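Long-range contacts in mevalonate kinase, putative (Leishmania major, PDB 2HFU), which probably catalyses the ATP-dependent phosphorylation of (R)-mevalonate to (R)-5-phosphomevalonate, an early step of isoprenoid and sterol biosynthesis: residues F25-V30 / K282-G287; T201-N206 / T286-I291. All blocks are in the same frame, centred on the assembly; numbering follows the deposited sequence. Where two conformers were deposited one is given.

Contact 1 of 2, residues F25-V30 / K282-G287. With MEV ((R)-mevalonate), chain C.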
loop_
_atom_site.group_PDB
_atom_site.type_symbol
_atom_site.label_atom_id
_atom_site.label_comp_id
_atom_site.label_asym_id
_atom_site.label_seq_id
_atom_site.Cartn_x
_atom_site.Cartn_y
_atom_site.Cartn_z
ATOM N N PHE A 25 4.349 10.504 0.281
ATOM C CA PHE A 25 5.640 11.109 -0.045
ATOM C C PHE A 25 6.794 10.107 0.024
ATOM O O PHE A 25 6.839 9.256 0.892
ATOM C CB PHE A 25 5.957 12.281 0.875
ATOM C CG PHE A 25 4.983 13.412 0.790
ATOM C CD1 PHE A 25 5.294 14.556 0.097
ATOM C CD2 PHE A 25 3.763 13.344 1.425
ATOM C CE1 PHE A 25 4.411 15.583 0.029
ATOM C CE2 PHE A 25 2.881 14.390 1.349
ATOM C CZ PHE A 25 3.206 15.498 0.652
ATOM N N GLY A 26 7.737 10.246 -0.896
ATOM C CA GLY A 26 9.085 9.766 -0.682
ATOM C C GLY A 26 9.469 8.449 -1.334
ATOM O O GLY A 26 10.540 7.932 -1.088
ATOM N N GLU A 27 8.617 7.920 -2.197
ATOM C CA GLU A 27 9.010 6.766 -2.999
ATOM C C GLU A 27 10.340 7.066 -3.697
ATOM O O GLU A 27 10.601 8.211 -4.096
ATOM C CB GLU A 27 7.937 6.373 -4.019
ATOM C CG GLU A 27 7.492 7.482 -4.960
ATOM C CD GLU A 27 6.301 8.248 -4.419
ATOM O OE1 GLU A 27 5.195 7.671 -4.382
ATOM O OE2 GLU A 27 6.474 9.417 -4.028
ATOM N N HIS A 28 11.172 6.032 -3.799
ATOM C CA HIS A 28 12.504 6.090 -4.414
ATOM C C HIS A 28 13.566 6.835 -3.606
ATOM O O HIS A 28 14.684 6.338 -3.449
ATOM C CB HIS A 28 12.447 6.593 -5.862
ATOM C CG HIS A 28 11.782 5.637 -6.797
ATOM N ND1 HIS A 28 12.413 4.511 -7.277
ATOM C CD2 HIS A 28 10.535 5.623 -7.323
ATOM C CE1 HIS A 28 11.588 3.849 -8.068
ATOM N NE2 HIS A 28 10.440 4.502 -8.110
ATOM N N PHE A 29 13.223 8.019 -3.106
ATOM C CA PHE A 29 14.155 8.801 -2.293
ATOM C C PHE A 29 14.410 8.156 -0.932
ATOM O O PHE A 29 15.489 8.310 -0.365
ATOM C CB PHE A 29 13.672 10.245 -2.130
ATOM C CG PHE A 29 13.615 11.011 -3.426
ATOM C CD1 PHE A 29 12.393 11.413 -3.955
ATOM C CD2 PHE A 29 14.783 11.314 -4.127
ATOM C CE1 PHE A 29 12.332 12.112 -5.159
ATOM C CE2 PHE A 29 14.735 12.015 -5.332
ATOM C CZ PHE A 29 13.506 12.414 -5.846
ATOM N N VAL A 30 13.415 7.426 -0.431
ATOM C CA VAL A 30 13.523 6.707 0.840
ATOM C C VAL A 30 14.635 5.650 0.804
ATOM O O VAL A 30 15.260 5.363 1.830
ATOM C CB VAL A 30 12.161 6.067 1.248
ATOM C CG1 VAL A 30 11.721 4.996 0.243
ATOM C CG2 VAL A 30 12.205 5.514 2.674
ATOM N N LYS A 282 -0.040 13.068 -7.696
ATOM C CA LYS A 282 1.290 12.534 -7.940
ATOM C C LYS A 282 1.241 11.033 -8.157
ATOM O O LYS A 282 0.272 10.365 -7.777
ATOM C CB LYS A 282 2.249 12.886 -6.789
ATOM C CG LYS A 282 1.854 12.347 -5.413
ATOM C CD LYS A 282 2.888 12.714 -4.363
ATOM C CE LYS A 282 4.160 11.870 -4.467
ATOM N NZ LYS A 282 3.924 10.442 -4.115
ATOM N N LEU A 283 2.291 10.512 -8.781
ATOM C CA LEU A 283 2.489 9.079 -8.856
ATOM C C LEU A 283 2.708 8.562 -7.437
ATOM O O LEU A 283 3.167 9.300 -6.560
ATOM C CB LEU A 283 3.675 8.733 -9.768
ATOM C CG LEU A 283 5.110 9.133 -9.402
ATOM C CD1 LEU A 283 5.765 8.093 -8.497
ATOM C CD2 LEU A 283 5.939 9.316 -10.661
ATOM N N SER A 284 2.357 7.304 -7.212
ATOM C CA SER A 284 2.525 6.705 -5.900
ATOM C C SER A 284 3.198 5.350 -6.030
ATOM O O SER A 284 2.643 4.431 -6.638
ATOM C CB SER A 284 1.177 6.578 -5.181
ATOM O OG SER A 284 1.327 5.945 -3.920
ATOM N N GLY A 285 4.396 5.242 -5.463
ATOM C CA GLY A 285 5.125 3.981 -5.418
ATOM C C GLY A 285 6.231 3.883 -6.450
ATOM O O GLY A 285 7.034 4.807 -6.617
ATOM N N THR A 286 6.259 2.756 -7.152
ATOM C CA THR A 286 7.326 2.447 -8.097
ATOM C C THR A 286 7.375 3.385 -9.306
ATOM O O THR A 286 8.456 3.694 -9.810
ATOM C CB THR A 286 7.220 0.972 -8.537
ATOM O OG1 THR A 286 7.585 0.135 -7.436
ATOM C CG2 THR A 286 8.263 0.629 -9.600
ATOM N N GLY A 287 6.210 3.836 -9.761
ATOM C CA GLY A 287 6.131 4.692 -10.942
ATOM C C GLY A 287 6.265 3.895 -12.222
ATOM O O GLY A 287 6.260 2.658 -12.187
HETATM C C8 MEV C . 8.089 1.128 -4.081
HETATM O O8 MEV C . 6.823 0.725 -3.546
HETATM C C2 MEV C . 8.688 2.231 -3.210
HETATM C C3 MEV C . 10.190 2.472 -3.418
HETATM O O7 MEV C . 10.560 3.631 -2.664
HETATM C C4 MEV C . 11.056 1.286 -2.971
HETATM C C5 MEV C . 11.140 1.084 -1.468
HETATM O O3 MEV C . 11.628 0.012 -1.052
HETATM O O4 MEV C . 10.734 1.969 -0.682
HETATM C C6 MEV C . 10.482 2.785 -4.881
#
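Glu27 reaches from the loop after strand 17-25 to strand 280-284 and the loop after it, where Lys282 and Gly285 take hold of its carboxylate. Its CB rests 3.2 Å from Gly285 O, and CG stays close to the same carbonyl oxygen while Leu283 CD1 touches CG at 4.0 Å. CG is lodged between the backbone N and the carbonyl carbon (chi1 55°), and a bend at chi2 carries CD on toward Lys282. OE1 then accepts a nearly straight hydrogen bond from Gly285 N (2.8 Å, 167° at the hydrogen) on its anti lone pair. OE2 forms a salt bridge with Lys282 NZ at 2.7 Å, met on its syn side with the ammonium 20° out of the carboxylate plane; NZ makes a second, weak bond to OE1. Lys282 NZ, on a side chain coming from the opposite direction, also donates to Leu283 O at 2.8 Å and to Leu24 O, so several oxygens fix its buried charge, and Lys282 and Gly285 N together hold the rotation of the carboxylate.

In GHMP kinase terms, this joins the first conserved motif, in the N-terminal part, to the glycine-rich SGTGRGG motif of the C-terminal part. His28 ties the two a second time: NE2 donates to Thr286 O at 2.7 Å, with the oxygen close to the ring plane but the donor well above the carbonyl plane. Held this way, the imidazole lays one face over the mevalonate methyl; C6 lies over the centre of the His28 ring, 3.4 Å above its plane, and His28 N donates to mevalonate O7 at 2.7 Å.

Contact 2 of 2, residues T201-N206 / T286-I291. With MEV ((R)-mevalonate), chain C.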
loop_
_atom_site.group_PDB
_atom_site.type_symbol
_atom_site.label_atom_id
_atom_site.label_comp_id
_atom_site.label_asym_id
_atom_site.label_seq_id
_atom_site.Cartn_x
_atom_site.Cartn_y
_atom_site.Cartn_z
ATOM N N THR A 201 9.581 -2.976 -9.552
ATOM C CA THR A 201 10.198 -2.176 -8.497
ATOM C C THR A 201 11.721 -2.288 -8.535
ATOM O O THR A 201 12.417 -1.272 -8.536
ATOM C CB THR A 201 9.647 -2.580 -7.108
ATOM O OG1 THR A 201 8.250 -2.269 -7.040
ATOM C CG2 THR A 201 10.255 -1.711 -6.008
ATOM N N ALA A 202 12.218 -3.524 -8.596
ATOM C CA ALA A 202 13.656 -3.797 -8.624
ATOM C C ALA A 202 14.376 -3.110 -9.784
ATOM O O ALA A 202 15.444 -2.533 -9.587
ATOM C CB ALA A 202 13.923 -5.305 -8.639
ATOM N N LYS A 203 13.791 -3.153 -10.981
ATOM C CA LYS A 203 14.402 -2.489 -12.133
ATOM C C LYS A 203 14.454 -0.963 -11.971
ATOM O O LYS A 203 15.515 -0.359 -12.121
ATOM C CB LYS A 203 13.712 -2.861 -13.448
ATOM C CG LYS A 203 14.430 -2.273 -14.658
ATOM C CD LYS A 203 13.528 -2.171 -15.881
ATOM C CE LYS A 203 14.092 -1.186 -16.905
ATOM N NZ LYS A 203 15.516 -1.466 -17.260
ATOM N N VAL A 204 13.309 -0.356 -11.660
ATOM C CA VAL A 204 13.205 1.104 -11.557
ATOM C C VAL A 204 14.129 1.657 -10.470
ATOM O O VAL A 204 14.809 2.659 -10.684
ATOM C CB VAL A 204 11.737 1.577 -11.333
ATOM C CG1 VAL A 204 11.635 3.090 -11.471
ATOM C CG2 VAL A 204 10.786 0.907 -12.323
ATOM N N VAL A 205 14.157 0.991 -9.317
ATOM C CA VAL A 205 15.085 1.328 -8.236
ATOM C C VAL A 205 16.545 1.253 -8.713
ATOM O O VAL A 205 17.327 2.172 -8.459
ATOM C CB VAL A 205 14.842 0.438 -6.973
ATOM C CG1 VAL A 205 16.019 0.496 -6.002
ATOM C CG2 VAL A 205 13.541 0.840 -6.273
ATOM N N ASN A 206 16.895 0.175 -9.410
ATOM C CA ASN A 206 18.250 0.003 -9.943
ATOM C C ASN A 206 18.598 1.015 -11.034
ATOM O O ASN A 206 19.762 1.389 -11.191
ATOM C CB ASN A 206 18.470 -1.428 -10.441
ATOM C CG ASN A 206 18.458 -2.447 -9.315
ATOM O OD1 ASN A 206 18.893 -2.168 -8.195
ATOM N ND2 ASN A 206 17.960 -3.641 -9.611
ATOM N N THR A 286 6.259 2.756 -7.152
ATOM C CA THR A 286 7.326 2.447 -8.097
ATOM C C THR A 286 7.375 3.385 -9.306
ATOM O O THR A 286 8.456 3.694 -9.810
ATOM C CB THR A 286 7.220 0.972 -8.537
ATOM O OG1 THR A 286 7.585 0.135 -7.436
ATOM C CG2 THR A 286 8.263 0.629 -9.600
ATOM N N GLY A 287 6.210 3.836 -9.761
ATOM C CA GLY A 287 6.131 4.692 -10.942
ATOM C C GLY A 287 6.265 3.895 -12.222
ATOM O O GLY A 287 6.260 2.658 -12.187
ATOM N N ARG A 288 6.381 4.604 -13.349
ATOM C CA ARG A 288 6.417 3.999 -14.697
ATOM C C ARG A 288 5.241 3.049 -14.936
ATOM O O ARG A 288 5.388 1.996 -15.560
ATOM C CB ARG A 288 7.751 3.278 -14.950
ATOM C CG ARG A 288 8.968 4.181 -14.877
ATOM C CD ARG A 288 10.268 3.480 -15.215
ATOM N NE ARG A 288 11.409 4.387 -15.118
ATOM C CZ ARG A 288 12.677 3.999 -15.101
ATOM N NH1 ARG A 288 12.988 2.704 -15.168
ATOM N NH2 ARG A 288 13.640 4.908 -15.007
ATOM N N GLY A 289 4.071 3.447 -14.448
ATOM C CA GLY A 289 2.901 2.578 -14.375
ATOM C C GLY A 289 2.367 2.627 -12.955
ATOM O O GLY A 289 2.580 3.611 -12.238
ATOM N N GLY A 290 1.677 1.568 -12.541
ATOM C CA GLY A 290 1.147 1.491 -11.182
ATOM C C GLY A 290 0.061 2.522 -10.933
ATOM O O GLY A 290 -0.757 2.796 -11.815
ATOM N N ILE A 291 0.064 3.107 -9.740
ATOM C CA ILE A 291 -0.991 4.042 -9.346
ATOM C C ILE A 291 -0.522 5.490 -9.238
ATOM O O ILE A 291 0.662 5.769 -9.017
ATOM C CB ILE A 291 -1.680 3.605 -8.018
ATOM C CG1 ILE A 291 -0.656 3.476 -6.882
ATOM C CG2 ILE A 291 -2.485 2.308 -8.221
ATOM C CD1 ILE A 291 -1.236 3.674 -5.483
HETATM C C8 MEV C . 8.089 1.128 -4.081
HETATM O O8 MEV C . 6.823 0.725 -3.546
HETATM C C2 MEV C . 8.688 2.231 -3.210
HETATM C C3 MEV C . 10.190 2.472 -3.418
HETATM O O7 MEV C . 10.560 3.631 -2.664
HETATM C C4 MEV C . 11.056 1.286 -2.971
HETATM C C5 MEV C . 11.140 1.084 -1.468
HETATM O O3 MEV C . 11.628 0.012 -1.052
HETATM O O4 MEV C . 10.734 1.969 -0.682
HETATM C C6 MEV C . 10.482 2.785 -4.881
#
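The start of helix 201-214 meets the glycine-rich SGTGRGG loop, the third conserved motif of GHMP kinases, beside the bound mevalonate. Thr201 OG1 and Thr286 OG1 share a short hydrogen bond of 2.5 Å, and the hydroxyl pair borders the substrate, with Thr286 OG1 3.5 Å from mevalonate C8. Both branches of Thr286 face the helix: while OG1 meets Thr201 OG1, CG2 packs on Thr201 CA and lies 3.7 Å from Val204 CG2.

Val204 touches both Thr286 and Arg288. Its CG1, anti to the backbone N (chi1 -170°), lies 3.6 Å from Thr286 O, while CG2 also touches Arg288 CD. The next residue, Val205, faces the substrate, its CG2 3.9 Å from the mevalonate methyl C6.

Arg288 runs extended from CG to NE past Val204 in the opposite direction. NH1 forms a salt bridge with Asp207 and NH2 donates to Asp260 O, which keeps the guanidinium in place. Lys203 NZ lies 5.3 Å from Arg288 NH1, and Asp207, which also makes a long, weak ion pair with Lys203, probably eases this approach of like charges. Val204 CG1 sits over one face of the guanidinium, 3.7 Å above its plane and offset toward the rim.

The two contacts lie about 9 Å apart, centre to centre, on the same side of the chain's centre, and both touch the mevalonate. They share Thr286 and Gly287 in the loop between strands 280-284 and 291-296, neighbours in the four-stranded antiparallel sheet; a probable hydrogen bond from Ser284 N to Ile291 O (2.9 Å) links these strands. Along the chain the loop at 25-30 comes first, helix 201-214 follows, and the glycine-rich loop comes last, receiving both. Direct packing closes the triangle, with His28 CE1 3.5 Å from Val204 CG1. Three distant parts of the sequence thus converge on one loop and together form a wall of the mevalonate pocket.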